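Local coordinates for minor fimbrium subunit Mfa5 (Porphyromonas gingivalis ATCC 33277, PDB 6TO1), which serves as an accessory subunit of the minor fimbriae, filamentous pili that mediate biofilm formation and adhesion to host cells and other oral bacteria, at residues N246-T249 with A250-I253; S279-P282 with S283-L286. All blocks are in the same frame, centred on the assembly; numbering follows the deposited sequence.

Contact 1: residues N246-T249 with A250-I253; sequences NVTT and ADFI
Thr248 and Asp251 hold each other across a tight turn that opens a short 3-10 segment. Their hydrogen bonds are reciprocal: the N of Thr248 reaches OD2 of Asp251 at 3.0 Å, nearly straight (163°), while the N of Asp251 returns to the O of Thr248. Neither donor lies in the plane of its acceptor group; the amide of Thr248 meets the carboxylate from 50° above. A hydroxyl suits position 248 because, at chi1 80°, OG1 swings over the start of the turn and accepts the N of Ala250 at 3.0 Å, closing an ST turn. Only the carboxylate half of a capping box is present, since the hydroxyl serves the N of Ala250, not that of Asp251. One water ties OG1 of Thr248 to OD1 of Asp251, lying 2.8 Å from each, so both carboxylate oxygens are engaged. Lys306 forms a salt bridge with OD2, which would offset the charge of this buried aspartate.

The edge of the Phe252 ring takes one apolar and one polar neighbour. CG2 of Val247 touches CE2 of Phe252 at 3.6 Å near the ring plane, and O of Thr248 lies in that plane, where the slightly positive C-H edge suits a carbonyl oxygen. A weak bond from the N of Phe252 to the O of Thr249 (3.3 Å) carries the turn into strand 252-253. That strand edges a four-stranded mixed sheet, pairing antiparallel with strand 296-298, while Tyr338 of strand 336-338 packs edge-to-face with Phe252.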
loop_
_atom_site.group_PDB
_atom_site.type_symbol
_atom_site.label_atom_id
_atom_site.label_comp_id
_atom_site.label_asym_id
_atom_site.label_seq_id
_atom_site.Cartn_x
_atom_site.Cartn_y
_atom_site.Cartn_z
ATOM N N ASN A 246 0.122 -19.034 48.015
ATOM C CA ASN A 246 0.506 -18.383 49.265
ATOM C C ASN A 246 -0.462 -17.267 49.618
ATOM O O ASN A 246 -0.078 -16.123 49.861
ATOM C CB ASN A 246 1.931 -17.849 49.188
ATOM C CG ASN A 246 2.931 -18.933 48.894
ATOM O OD1 ASN A 246 3.691 -18.852 47.928
ATOM N ND2 ASN A 246 2.925 -19.967 49.718
ATOM N N VAL A 247 -1.746 -17.618 49.670
ATOM C CA VAL A 247 -2.774 -16.595 49.781
ATOM C C VAL A 247 -2.695 -15.928 51.148
ATOM O O VAL A 247 -2.434 -16.577 52.178
ATOM C CB VAL A 247 -4.160 -17.205 49.515
ATOM C CG1 VAL A 247 -4.491 -18.281 50.577
ATOM C CG2 VAL A 247 -5.218 -16.112 49.442
ATOM N N THR A 248 -2.888 -14.610 51.160
ATOM C CA THR A 248 -2.919 -13.815 52.385
ATOM C C THR A 248 -4.108 -12.865 52.318
ATOM O O THR A 248 -4.703 -12.666 51.259
ATOM C CB THR A 248 -1.668 -12.953 52.606
ATOM O OG1 THR A 248 -1.752 -11.765 51.802
ATOM C CG2 THR A 248 -0.390 -13.716 52.289
ATOM N N THR A 249 -4.406 -12.208 53.446
ATOM C CA THR A 249 -5.508 -11.253 53.468
ATOM C C THR A 249 -5.261 -10.089 52.519
ATOM O O THR A 249 -6.216 -9.397 52.132
ATOM C CB THR A 249 -5.743 -10.716 54.892
ATOM O OG1 THR A 249 -4.521 -10.179 55.430
ATOM C CG2 THR A 249 -6.277 -11.825 55.794
ATOM N N ALA A 250 -4.011 -9.847 52.142
ATOM C CA ALA A 250 -3.699 -8.728 51.265
ATOM C C ALA A 250 -4.068 -9.011 49.818
ATOM O O ALA A 250 -3.966 -8.118 48.981
ATOM C CB ALA A 250 -2.216 -8.363 51.356
ATOM N N ASP A 251 -4.505 -10.223 49.513
ATOM C CA ASP A 251 -4.949 -10.585 48.181
ATOM C C ASP A 251 -6.427 -10.277 47.970
ATOM O O ASP A 251 -6.990 -10.655 46.934
ATOM C CB ASP A 251 -4.651 -12.064 47.960
ATOM C CG ASP A 251 -3.165 -12.366 48.001
ATOM O OD1 ASP A 251 -2.375 -11.459 47.641
ATOM O OD2 ASP A 251 -2.798 -13.506 48.358
ATOM N N PHE A 252 -7.056 -9.602 48.935
ATOM C CA PHE A 252 -8.476 -9.287 48.919
ATOM C C PHE A 252 -8.614 -7.797 49.156
ATOM O O PHE A 252 -7.672 -7.138 49.616
ATOM C CB PHE A 252 -9.259 -10.084 49.976
ATOM C CG PHE A 252 -9.109 -11.557 49.822
ATOM C CD1 PHE A 252 -10.125 -12.316 49.304
ATOM C CD2 PHE A 252 -7.922 -12.191 50.186
ATOM C CE1 PHE A 252 -9.974 -13.692 49.131
ATOM C CE2 PHE A 252 -7.745 -13.541 49.998
ATOM C CZ PHE A 252 -8.777 -14.312 49.494
ATOM N N ILE A 253 -9.798 -7.272 48.846
ATOM C CA ILE A 253 -10.056 -5.843 48.948
ATOM C C ILE A 253 -11.508 -5.623 49.316
ATOM O O ILE A 253 -12.379 -6.416 48.973
ATOM C CB ILE A 253 -9.679 -5.145 47.618
ATOM C CG1 ILE A 253 -9.762 -3.620 47.720
ATOM C CG2 ILE A 253 -10.597 -5.612 46.470
ATOM C CD1 ILE A 253 -9.237 -2.935 46.462
HETATM O O HOH W 1 -0.208 -11.631 49.463
#

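Contact 2: residues S279-P282 with S283-L286; sequences SNNP and STPL. With CA (calcium ion), chain F.
Asn281 and Thr284 set their side chains roughly at right angles, with the threonine methyl CG2 3.8 Å from CG of the Asn281 amide and its hydroxyl turned to the calcium ion. With chi1 at 68°, OG1 of Thr284 falls on the same side as its own carbonyl, and both OG1 and O bind calcium at 2.4 Å, a bidentate chelate made possible by a hydroxyl on CB. OD1 of Asn281 accepts the N of Ser283 at 3.0 Å in an Asx turn, the donor tilted 34° from the carbonyl plane, whereas the backbone O of Asn281 binds calcium at 2.2 Å and takes the N of Thr284 in a type I turn. Pro282 suits the second position of that turn, as its ring restrains phi to the range needed (here -64°). Asn280 sends its side chain inward, its OD1 a longer 2.8 Å from the calcium, while the backbone O of Leu286 binds calcium at 2.2 Å. Asp319 adds a carboxylate oxygen to these five ligands, supplying negative charge to otherwise neutral groups. In the chain the loop follows helix 274-277 and leads to strand 296-298, and Ser279 fastens its start to Tyr327 in strand 326-327.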
loop_
_atom_site.group_PDB
_atom_site.type_symbol
_atom_site.label_atom_id
_atom_site.label_comp_id
_atom_site.label_asym_id
_atom_site.label_seq_id
_atom_site.Cartn_x
_atom_site.Cartn_y
_atom_site.Cartn_z
ATOM N N SER A 279 -20.813 -19.489 47.930
ATOM C CA SER A 279 -20.525 -20.916 47.957
ATOM C C SER A 279 -21.136 -21.616 49.161
ATOM O O SER A 279 -20.695 -21.406 50.297
ATOM C CB SER A 279 -19.013 -21.136 47.981
ATOM O OG SER A 279 -18.446 -20.533 49.133
ATOM N N ASN A 280 -22.114 -22.481 48.900
ATOM C CA ASN A 280 -22.647 -23.353 49.940
ATOM C C ASN A 280 -23.299 -24.578 49.313
ATOM O O ASN A 280 -24.059 -24.444 48.353
ATOM C CB ASN A 280 -23.673 -22.635 50.783
ATOM C CG ASN A 280 -24.307 -23.566 51.820
ATOM O OD1 ASN A 280 -23.592 -24.268 52.545
ATOM N ND2 ASN A 280 -25.639 -23.614 51.850
ATOM N N ASN A 281 -23.008 -25.764 49.859
ATOM C CA ASN A 281 -23.707 -26.981 49.459
ATOM C C ASN A 281 -24.932 -27.126 50.353
ATOM O O ASN A 281 -24.775 -27.423 51.540
ATOM C CB ASN A 281 -22.811 -28.202 49.595
ATOM C CG ASN A 281 -23.436 -29.453 48.984
ATOM O OD1 ASN A 281 -24.664 -29.580 48.905
ATOM N ND2 ASN A 281 -22.596 -30.370 48.537
ATOM N N PRO A 282 -26.148 -26.904 49.851
ATOM C CA PRO A 282 -27.321 -26.930 50.746
ATOM C C PRO A 282 -27.559 -28.289 51.370
ATOM O O PRO A 282 -28.275 -28.373 52.377
ATOM C CB PRO A 282 -28.485 -26.519 49.831
ATOM C CG PRO A 282 -28.030 -26.856 48.445
ATOM C CD PRO A 282 -26.522 -26.700 48.437
ATOM N N SER A 283 -26.954 -29.346 50.823
ATOM C CA SER A 283 -27.149 -30.701 51.315
ATOM C C SER A 283 -26.305 -31.022 52.541
ATOM O O SER A 283 -26.637 -31.960 53.270
ATOM C CB SER A 283 -26.812 -31.697 50.206
ATOM O OG SER A 283 -27.731 -31.596 49.135
ATOM N N THR A 284 -25.257 -30.302 52.775
ATOM C CA THR A 284 -24.372 -30.574 53.898
ATOM C C THR A 284 -24.614 -29.567 55.008
ATOM O O THR A 284 -24.971 -28.415 54.744
ATOM C CB THR A 284 -22.901 -30.473 53.480
ATOM O OG1 THR A 284 -22.601 -29.092 53.180
ATOM C CG2 THR A 284 -22.636 -31.314 52.258
ATOM N N PRO A 285 -24.419 -29.961 56.269
ATOM C CA PRO A 285 -24.647 -29.006 57.363
ATOM C C PRO A 285 -23.647 -27.879 57.384
ATOM O O PRO A 285 -23.958 -26.824 57.933
ATOM C CB PRO A 285 -24.530 -29.865 58.630
ATOM C CG PRO A 285 -24.703 -31.269 58.178
ATOM C CD PRO A 285 -24.173 -31.331 56.769
ATOM N N LEU A 286 -22.459 -28.070 56.820
ATOM C CA LEU A 286 -21.449 -27.023 56.811
ATOM C C LEU A 286 -21.989 -25.791 56.096
ATOM O O LEU A 286 -22.606 -25.885 55.029
ATOM C CB LEU A 286 -20.185 -27.547 56.143
ATOM C CG LEU A 286 -19.026 -26.576 55.895
ATOM C CD1 LEU A 286 -18.439 -26.051 57.204
ATOM C CD2 LEU A 286 -17.965 -27.257 55.050
HETATM CA CA CA F . -23.664 -26.930 53.365
#

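Contacts 1 and 2 follow one another along the chain, with helices 262-272 and 274-277 between them. Their centres are 25 Å apart and their nearest atoms about 11 Å, so they do not touch. A small mixed sheet relates them: contact 1 runs into its edge strand 252-253, whereas contact 2 is fastened through Ser279 to strand 326-327 at the other edge. The loop of contact 2 also leads on to strand 296-298, the partner of 252-253. Only contact 2 supplies calcium ligands; contact 1 is organised by hydrogen bonds, with a salt bridge from Asp251 to Lys306 outside it. Neither includes Ser135, Ser137 or Thr207, which bind the magnesium ion of the von Willebrand factor type A domain.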